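Local coordinates for protein 16S rRNA methyltransferase (Streptomyces sp. DSM 40477, PDB 3MQ2) that methylates the N1 position of adenine 1408 in 16S rRNA with S-adenosyl-L-methionine as methyl donor, conferring resistance to aminoglycosides such as kanamycin and apramycin, at residues 194-197 with 198-201; 141-144 with 145-148. All blocks are in the same frame, centred on the assembly; numbering follows the deposited sequence.

Interaction 1 (194-197 with 198-201); sequences TSWT and RRLH. With SAH (S-adenosyl-L-homocysteine), chain C.
The carbonyl oxygen of Trp196 takes the shortest sound polar bond across this contact: Leu200 N donates to Trp196 O over 2.9 Å, with 154° at the hydrogen. It is an i to i+4 helical bond at the start of helix 196-200, and Leu200 CG also rests 3.3 Å from Trp196 O. One residue earlier, Ser195 O takes only a weak bond from Arg198 N, at 3.5 Å. Thr194 caps the entry to the helix, its OG1 accepting from Trp196 N at 3.0 Å.

Trp196 and Arg199 run alongside each other. The arginine chain is extended, with CG opposite the backbone N (chi1 175°), which carries CD past the six-membered ring to 3.6 Å from Trp196 CZ3. The guanidinium and indole planes stand 84° apart, so the two groups are not stacked.

The indole edge running from CD1 through NE1 to CZ2 meets S-adenosyl-L-homocysteine, whose CG lies near the ring plane beside NE1. Ser195 N adds a weak bond to ligand O, and Thr194 OG1 lies 2.9 Å from ligand OXT. Gly35, Asp58, Ala90, Glu91, Leu105 and Ser110 bind the ligand elsewhere.

The capped first turn thus presents a hydroxyl, a backbone N-H and an indole edge to the homocysteine moiety, and its N-terminal position would probably favour the ligand's negative carboxylate.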
# COMPACT_ATOMS: atom_id res chain seq x y z
N THR A 194 -4.84 -7.39 -6.86
CA THR A 194 -3.58 -6.88 -7.38
C THR A 194 -3.12 -7.68 -8.60
O THR A 194 -3.56 -8.81 -8.82
CB THR A 194 -2.47 -6.81 -6.30
OG1 THR A 194 -1.64 -7.97 -6.36
CG2 THR A 194 -3.08 -6.68 -4.91
N SER A 195 -2.22 -7.10 -9.39
CA SER A 195 -1.69 -7.76 -10.57
C SER A 195 -0.92 -9.02 -10.21
O SER A 195 -0.60 -9.84 -11.07
CB SER A 195 -0.77 -6.81 -11.35
OG SER A 195 0.41 -6.51 -10.62
N TRP A 196 -0.62 -9.18 -8.92
CA TRP A 196 0.23 -10.28 -8.50
C TRP A 196 -0.51 -11.61 -8.52
O TRP A 196 0.12 -12.66 -8.53
CB TRP A 196 0.84 -10.01 -7.12
CG TRP A 196 1.84 -8.89 -7.16
CD1 TRP A 196 1.58 -7.56 -7.06
CD2 TRP A 196 3.26 -9.02 -7.33
NE1 TRP A 196 2.75 -6.84 -7.16
CE2 TRP A 196 3.79 -7.71 -7.32
CE3 TRP A 196 4.13 -10.10 -7.48
CZ2 TRP A 196 5.16 -7.46 -7.46
CZ3 TRP A 196 5.49 -9.85 -7.62
CH2 TRP A 196 5.99 -8.54 -7.61
N THR A 197 -1.83 -11.55 -8.52
CA THR A 197 -2.65 -12.77 -8.55
C THR A 197 -2.23 -13.64 -9.74
O THR A 197 -2.10 -14.86 -9.61
CB THR A 197 -4.15 -12.45 -8.68
OG1 THR A 197 -4.56 -11.60 -7.60
CG2 THR A 197 -4.96 -13.73 -8.64
N ARG A 198 -2.01 -13.00 -10.88
CA ARG A 198 -1.67 -13.72 -12.09
C ARG A 198 -0.30 -14.37 -11.95
O ARG A 198 -0.13 -15.55 -12.27
CB ARG A 198 -1.69 -12.78 -13.29
CG ARG A 198 -1.82 -13.50 -14.62
CD ARG A 198 -1.62 -12.55 -15.79
NE ARG A 198 -2.42 -11.33 -15.67
CZ ARG A 198 -1.96 -10.18 -15.20
NH1 ARG A 198 -0.70 -10.08 -14.80
NH2 ARG A 198 -2.76 -9.12 -15.13
N ARG A 199 0.68 -13.61 -11.47
CA ARG A 199 2.03 -14.12 -11.28
C ARG A 199 2.04 -15.28 -10.31
O ARG A 199 2.77 -16.26 -10.50
CB ARG A 199 2.96 -13.01 -10.78
CG ARG A 199 4.37 -13.48 -10.45
CD ARG A 199 5.32 -12.29 -10.23
NE ARG A 199 6.59 -12.69 -9.64
CZ ARG A 199 7.72 -12.88 -10.32
NH1 ARG A 199 7.75 -12.72 -11.63
NH2 ARG A 199 8.82 -13.24 -9.67
N LEU A 200 1.21 -15.19 -9.28
CA LEU A 200 1.15 -16.22 -8.25
C LEU A 200 0.26 -17.41 -8.59
O LEU A 200 0.27 -18.41 -7.87
CB LEU A 200 0.71 -15.62 -6.91
CG LEU A 200 1.63 -14.56 -6.32
CD1 LEU A 200 0.99 -13.89 -5.09
CD2 LEU A 200 3.00 -15.14 -5.97
N HIS A 201 -0.52 -17.32 -9.67
CA HIS A 201 -1.47 -18.38 -9.99
C HIS A 201 -0.78 -19.73 -10.19
O HIS A 201 -1.34 -20.77 -9.85
CB HIS A 201 -2.30 -18.02 -11.23
CG HIS A 201 -3.30 -19.07 -11.62
ND1 HIS A 201 -4.44 -19.33 -10.88
CD2 HIS A 201 -3.34 -19.91 -12.68
CE1 HIS A 201 -5.12 -20.30 -11.46
NE2 HIS A 201 -4.48 -20.67 -12.56
N SAH C . 0.85 -3.32 -4.71
CA SAH C . 0.81 -3.54 -6.15
CB SAH C . 2.22 -3.53 -6.74
CG SAH C . 3.24 -4.33 -5.94
SD SAH C . 4.77 -4.58 -6.89
C SAH C . 0.13 -4.87 -6.43
O SAH C . -0.12 -5.22 -7.59
OXT SAH C . -0.18 -5.60 -5.50
C5' SAH C . 5.58 -3.43 -5.75
C4' SAH C . 5.44 -1.98 -6.21
O4' SAH C . 6.07 -1.14 -5.27
C3' SAH C . 6.12 -1.71 -7.55
O3' SAH C . 5.21 -1.08 -8.41
C2' SAH C . 7.25 -0.74 -7.27
O2' SAH C . 7.34 0.24 -8.28
C1' SAH C . 6.80 -0.14 -5.95
N9 SAH C . 7.90 0.32 -5.09
C8 SAH C . 9.02 -0.35 -4.69
N7 SAH C . 9.74 0.48 -3.88
C5 SAH C . 9.07 1.65 -3.78
C6 SAH C . 9.33 2.84 -3.10
N6 SAH C . 10.43 2.97 -2.36
N1 SAH C . 8.43 3.87 -3.19
C2 SAH C . 7.28 3.75 -3.95
N3 SAH C . 7.03 2.58 -4.63
C4 SAH C . 7.91 1.56 -4.53

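Interaction 2 (141-144 with 145-148)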
# COMPACT_ATOMS: atom_id res chain seq x y z
N ASN A 141 4.87 -10.55 0.17
CA ASN A 141 5.03 -11.61 -0.81
C ASN A 141 6.17 -12.49 -0.35
O ASN A 141 7.34 -12.08 -0.40
CB ASN A 141 5.34 -11.01 -2.18
CG ASN A 141 5.47 -12.06 -3.27
OD1 ASN A 141 5.55 -13.26 -3.01
ND2 ASN A 141 5.52 -11.59 -4.53
N LEU A 142 5.85 -13.70 0.11
CA LEU A 142 6.84 -14.58 0.70
C LEU A 142 7.85 -15.09 -0.34
O LEU A 142 8.91 -15.62 0.01
CB LEU A 142 6.15 -15.72 1.45
CG LEU A 142 5.30 -15.27 2.64
CD1 LEU A 142 4.37 -16.39 3.11
CD2 LEU A 142 6.17 -14.77 3.80
N HIS A 143 7.56 -14.89 -1.63
CA HIS A 143 8.49 -15.31 -2.66
C HIS A 143 9.77 -14.48 -2.66
O HIS A 143 10.74 -14.83 -3.32
CB HIS A 143 7.82 -15.36 -4.04
CG HIS A 143 6.80 -16.45 -4.14
ND1 HIS A 143 7.07 -17.67 -4.72
CD2 HIS A 143 5.53 -16.52 -3.67
CE1 HIS A 143 6.00 -18.44 -4.63
NE2 HIS A 143 5.06 -17.77 -3.99
N ALA A 144 9.76 -13.39 -1.89
CA ALA A 144 10.98 -12.61 -1.69
C ALA A 144 12.01 -13.45 -0.95
O ALA A 144 13.16 -13.05 -0.80
CB ALA A 144 10.67 -11.32 -0.92
N TRP A 145 11.59 -14.62 -0.46
CA TRP A 145 12.49 -15.52 0.25
C TRP A 145 12.58 -16.88 -0.44
O TRP A 145 13.07 -17.84 0.15
CB TRP A 145 12.04 -15.73 1.70
CG TRP A 145 12.23 -14.54 2.57
CD1 TRP A 145 13.32 -14.26 3.35
CD2 TRP A 145 11.31 -13.45 2.77
NE1 TRP A 145 13.13 -13.07 4.02
CE2 TRP A 145 11.91 -12.55 3.68
CE3 TRP A 145 10.04 -13.15 2.26
CZ2 TRP A 145 11.29 -11.37 4.09
CZ3 TRP A 145 9.43 -11.96 2.66
CH2 TRP A 145 10.05 -11.10 3.58
N ARG A 146 12.13 -16.95 -1.68
CA ARG A 146 12.02 -18.22 -2.38
C ARG A 146 12.58 -18.12 -3.80
O ARG A 146 11.86 -18.29 -4.77
CB ARG A 146 10.55 -18.65 -2.42
CG ARG A 146 9.92 -18.78 -1.02
CD ARG A 146 8.44 -19.15 -1.10
NE ARG A 146 7.80 -19.13 0.22
CZ ARG A 146 6.50 -19.28 0.41
NH1 ARG A 146 5.69 -19.45 -0.64
NH2 ARG A 146 5.99 -19.23 1.63
N PRO A 147 13.89 -17.85 -3.92
CA PRO A 147 14.86 -17.69 -2.84
C PRO A 147 15.03 -16.22 -2.44
O PRO A 147 14.46 -15.32 -3.06
CB PRO A 147 16.15 -18.19 -3.48
CG PRO A 147 16.03 -17.68 -4.89
CD PRO A 147 14.55 -17.81 -5.24
N SER A 148 15.82 -15.98 -1.40
CA SER A 148 16.00 -14.62 -0.89
C SER A 148 16.48 -13.64 -1.97
O SER A 148 17.48 -13.89 -2.65
CB SER A 148 16.97 -14.61 0.29
OG SER A 148 16.43 -15.29 1.41
O HOH W 1 9.45 -18.28 -5.90
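One face of the His143 imidazole carries the Arg146 side chain: CD lies 4.3 Å from the ring centroid and 15° off its normal, a CH-pi contact, and NH1 continues over the same ring. Asn141 OD1 and a water lie at the imidazole edge, in its plane. The guanidinium is tilted 63° from that ring and has Leu142 CB over one of its faces, 3.5 Å above the plane. Trp145 has Ala144 O over one face, while Leu142 O and Asn141 O approach its edge; Ala144 CB packs 3.7 Å from Trp145 CE3.

The backbone beneath is a type I beta turn from His143 to Arg146, overlapping the end of the 3-10 segment 142-144. Arg146 N donates to His143 O over 3.0 Å, with 159° at the hydrogen, but approaches from well above the carbonyl plane. Asn141 forms an Asx turn, its OD1 accepting from His143 N at 2.9 Å. The Arg146 chain is extended from CG to NE, laying its methylenes past Leu142 O and the imidazole.

The water joins the two residues a second time, 2.7 Å from His143 ND1 and donating to Arg146 O. Beyond the turn, His143 NE2 bonds Asp208, and Arg146 forms salt bridges to Glu157 and Asp205.

Both nitrogens of the imidazole therefore have polar partners, which fixes the ring's rotation, and the two carboxylates probably offset the arginine's charge beside it. Asp205 and Asp208 tie this loop after strand 134-141 to the residues preceding strand 209-216, and Glu157 ties it to those before helix 160-173.

Interaction 2 comes first along the chain, in the loop leaving strand 134-141; interaction 1 follows at helix 196-200, ahead of strand 209-216. These two strands are antiparallel neighbours in the seven-stranded mixed sheet, whose 3-2-1-4-5-7-6 order is that of a class I, Rossmann-like methyltransferase. The contact centres are 15 Å apart, yet their edges meet: Trp196 CZ3 packs 3.6 Å from Asn141 ND2, and Leu200 CD2 lies 3.7 Å from His143 CD2. Met106, a cofactor-binding residue, touches Asn141, Trp196 and Leu200. Thr194, Ser195 and Trp196 of interaction 1 line the cofactor pocket directly, whereas Asn141 sits in a second layer behind Trp196, its side chain about 7 Å from the bound S-adenosyl-L-homocysteine.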